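Local coordinates for lipopolysaccharide core heptose(I) kinase WaaP (Pseudomonas aeruginosa, PDB 6DFL), which phosphorylates the first heptose of the lipopolysaccharide inner core with ATP and also acts as a protein-tyrosine kinase, at residues 74-82 and 108-116. Residues are numbered along the deposited sequence; the frame is centred on the assembly and turned at random.
Sequences GARQEWQAI and QHSFIVTEE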
# COMPACT_ATOMS: atom_id res chain seq x y z
N GLY A 74 12.33 9.75 18.56
CA GLY A 74 11.77 11.10 18.59
C GLY A 74 11.11 11.50 17.28
O GLY A 74 11.04 10.70 16.36
N ALA A 75 10.64 12.75 17.19
CA ALA A 75 9.94 13.23 16.00
C ALA A 75 10.80 13.22 14.74
O ALA A 75 10.27 13.41 13.64
CB ALA A 75 9.45 14.65 16.24
N ARG A 76 12.11 13.04 14.87
CA ARG A 76 12.99 13.09 13.71
C ARG A 76 12.60 12.05 12.68
O ARG A 76 12.58 12.34 11.48
CB ARG A 76 14.43 12.90 14.16
CG ARG A 76 15.45 12.94 13.08
CD ARG A 76 16.81 12.66 13.67
NE ARG A 76 17.21 13.69 14.63
CZ ARG A 76 18.36 13.69 15.28
NH1 ARG A 76 19.23 12.70 15.07
NH2 ARG A 76 18.66 14.66 16.13
N GLN A 77 12.25 10.84 13.13
CA GLN A 77 11.92 9.76 12.20
C GLN A 77 10.80 10.18 11.24
O GLN A 77 10.97 10.14 10.02
CB GLN A 77 11.51 8.51 12.96
CG GLN A 77 12.66 7.64 13.36
CD GLN A 77 13.45 8.23 14.49
OE1 GLN A 77 12.90 8.83 15.42
NE2 GLN A 77 14.76 8.05 14.43
N GLU A 78 9.65 10.56 11.79
CA GLU A 78 8.56 11.06 10.98
C GLU A 78 9.00 12.22 10.08
O GLU A 78 8.64 12.27 8.90
CB GLU A 78 7.41 11.50 11.88
CG GLU A 78 6.07 11.58 11.21
CD GLU A 78 4.95 11.89 12.20
OE1 GLU A 78 5.22 11.83 13.43
OE2 GLU A 78 3.82 12.19 11.76
N TRP A 79 9.78 13.16 10.62
CA TRP A 79 10.06 14.38 9.87
C TRP A 79 10.88 14.11 8.62
O TRP A 79 10.61 14.69 7.57
CB TRP A 79 10.77 15.40 10.75
CG TRP A 79 11.43 16.52 9.98
CD1 TRP A 79 12.75 16.63 9.66
CD2 TRP A 79 10.79 17.70 9.44
NE1 TRP A 79 12.98 17.81 8.97
CE2 TRP A 79 11.79 18.48 8.83
CE3 TRP A 79 9.47 18.18 9.43
CZ2 TRP A 79 11.53 19.69 8.20
CZ3 TRP A 79 9.21 19.39 8.80
CH2 TRP A 79 10.23 20.13 8.19
N GLN A 80 11.87 13.21 8.72
CA GLN A 80 12.74 12.91 7.59
C GLN A 80 12.03 12.00 6.59
O GLN A 80 12.27 12.10 5.38
CB GLN A 80 14.05 12.29 8.08
CG GLN A 80 15.08 13.27 8.62
CD GLN A 80 16.24 12.57 9.30
OE1 GLN A 80 16.32 11.34 9.32
NE2 GLN A 80 17.17 13.36 9.86
N ALA A 81 11.16 11.10 7.07
CA ALA A 81 10.36 10.32 6.13
C ALA A 81 9.43 11.22 5.34
O ALA A 81 9.36 11.14 4.11
CB ALA A 81 9.55 9.25 6.86
N ILE A 82 8.71 12.09 6.04
CA ILE A 82 7.81 13.02 5.35
C ILE A 82 8.58 13.85 4.35
O ILE A 82 8.12 14.09 3.23
CB ILE A 82 7.08 13.90 6.37
CG1 ILE A 82 6.12 13.05 7.20
CG2 ILE A 82 6.38 15.06 5.67
CD1 ILE A 82 5.32 13.87 8.14
N GLN A 108 16.59 14.02 23.59
CA GLN A 108 16.12 15.30 23.07
C GLN A 108 14.65 15.52 23.41
O GLN A 108 13.88 14.56 23.56
CB GLN A 108 16.29 15.35 21.54
CG GLN A 108 17.72 15.37 21.01
CD GLN A 108 18.29 16.78 20.99
OE1 GLN A 108 17.69 17.70 20.44
NE2 GLN A 108 19.46 16.95 21.60
N HIS A 109 14.25 16.78 23.51
CA HIS A 109 12.84 17.17 23.54
C HIS A 109 12.43 17.52 22.11
O HIS A 109 12.99 18.45 21.51
CB HIS A 109 12.62 18.36 24.48
CG HIS A 109 11.21 18.89 24.49
ND1 HIS A 109 10.92 20.19 24.84
CD2 HIS A 109 10.03 18.31 24.21
CE1 HIS A 109 9.61 20.39 24.77
NE2 HIS A 109 9.05 19.26 24.39
N SER A 110 11.48 16.78 21.54
CA SER A 110 11.11 17.07 20.16
C SER A 110 9.60 17.15 20.00
O SER A 110 8.82 16.70 20.83
CB SER A 110 11.66 16.03 19.18
OG SER A 110 10.89 14.84 19.23
N PHE A 111 9.20 17.70 18.86
CA PHE A 111 7.80 17.78 18.49
C PHE A 111 7.69 17.83 16.97
O PHE A 111 8.62 18.27 16.27
CB PHE A 111 7.13 19.01 19.10
CG PHE A 111 7.59 20.31 18.52
CD1 PHE A 111 6.92 20.88 17.43
CD2 PHE A 111 8.67 20.99 19.06
CE1 PHE A 111 7.33 22.08 16.88
CE2 PHE A 111 9.09 22.20 18.52
CZ PHE A 111 8.42 22.74 17.42
N ILE A 112 6.54 17.40 16.48
CA ILE A 112 6.20 17.58 15.08
C ILE A 112 4.68 17.67 14.97
O ILE A 112 3.96 16.86 15.55
CB ILE A 112 6.77 16.44 14.20
CG1 ILE A 112 6.37 16.62 12.74
CG2 ILE A 112 6.33 15.07 14.69
CD1 ILE A 112 6.97 15.55 11.85
N VAL A 113 4.22 18.65 14.21
CA VAL A 113 2.80 18.87 13.96
C VAL A 113 2.53 18.65 12.47
O VAL A 113 3.10 19.35 11.63
CB VAL A 113 2.38 20.28 14.37
CG1 VAL A 113 0.90 20.45 14.14
CG2 VAL A 113 2.78 20.54 15.80
N THR A 114 1.63 17.71 12.15
CA THR A 114 1.21 17.39 10.80
C THR A 114 -0.23 17.84 10.57
O THR A 114 -1.07 17.72 11.47
CB THR A 114 1.30 15.88 10.52
OG1 THR A 114 0.40 15.17 11.39
CG2 THR A 114 2.72 15.38 10.73
N GLU A 115 -0.51 18.31 9.36
CA GLU A 115 -1.88 18.61 8.96
C GLU A 115 -2.74 17.36 8.95
O GLU A 115 -2.27 16.25 8.70
CB GLU A 115 -1.91 19.24 7.58
CG GLU A 115 -1.45 20.68 7.52
CD GLU A 115 -1.43 21.22 6.08
OE1 GLU A 115 -1.56 20.42 5.12
OE2 GLU A 115 -1.28 22.45 5.91
N GLU A 116 -4.03 17.55 9.23
CA GLU A 116 -4.98 16.46 9.10
C GLU A 116 -5.31 16.24 7.63
O GLU A 116 -5.42 17.18 6.84
CB GLU A 116 -6.25 16.76 9.88
CG GLU A 116 -7.17 15.56 9.98
CD GLU A 116 -8.40 15.83 10.84
OE1 GLU A 116 -9.02 16.90 10.66
OE2 GLU A 116 -8.74 14.96 11.68
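Ser-110 OG accepts the amide hydrogen of Ala-75 in the one hydrogen bond between segments 74-82 and 108-116. Ala-75 N lies 2.9 Å from Ser-110 OG, with 169° at the hydrogen, so the bond is nearly straight. OG stands between the backbone N and carbonyl carbon of its own residue, on the face of the strand turned toward segment 74-82. Ala-75 then lays its methyl on the strand, CB reaching Ile-112 CG2 at 3.5 Å.

Ile-112 is the chief apolar contributor, and both its branches touch the helix. CG2 meets Ala-75 CB and Glu-78 OE1. CG1 lies anti to the backbone N (chi1 179°) and the arm continues extended to CD1, which sits 3.9 Å from Trp-79 CA, near the plane of the indole at its edge, and also meets the aliphatic part of Glu-78. One turn on, Ile-82 CD1 closes on Thr-114 CG2 at 4.0 Å.

Glu-78 reaches from the helix toward the strand as an extended chain across these methyls, OE1 lying 3.6 Å from Ile-112 CG2 and OE2 3.5 Å from Thr-114 CG2. Its buried charge is met by Lys-51, which makes a salt bridge with OE2 and also a hydrogen bond with Thr-114 OG1. Lys-51 on strand 48-53 and Glu-78 on helix 76-87 match the beta3 lysine to alphaC glutamate salt bridge of protein kinases, consistent with membership of that superfamily.

The short axes of helix 76-82 and strand 109-115 approach to 8.6 Å at 42°. Helix 76-87 thus packs on one face of the five-stranded antiparallel sheet, where strand 109-115 runs between 95-101 and 48-53; helix 18-24 touches Phe-111 and Val-113 on the other face.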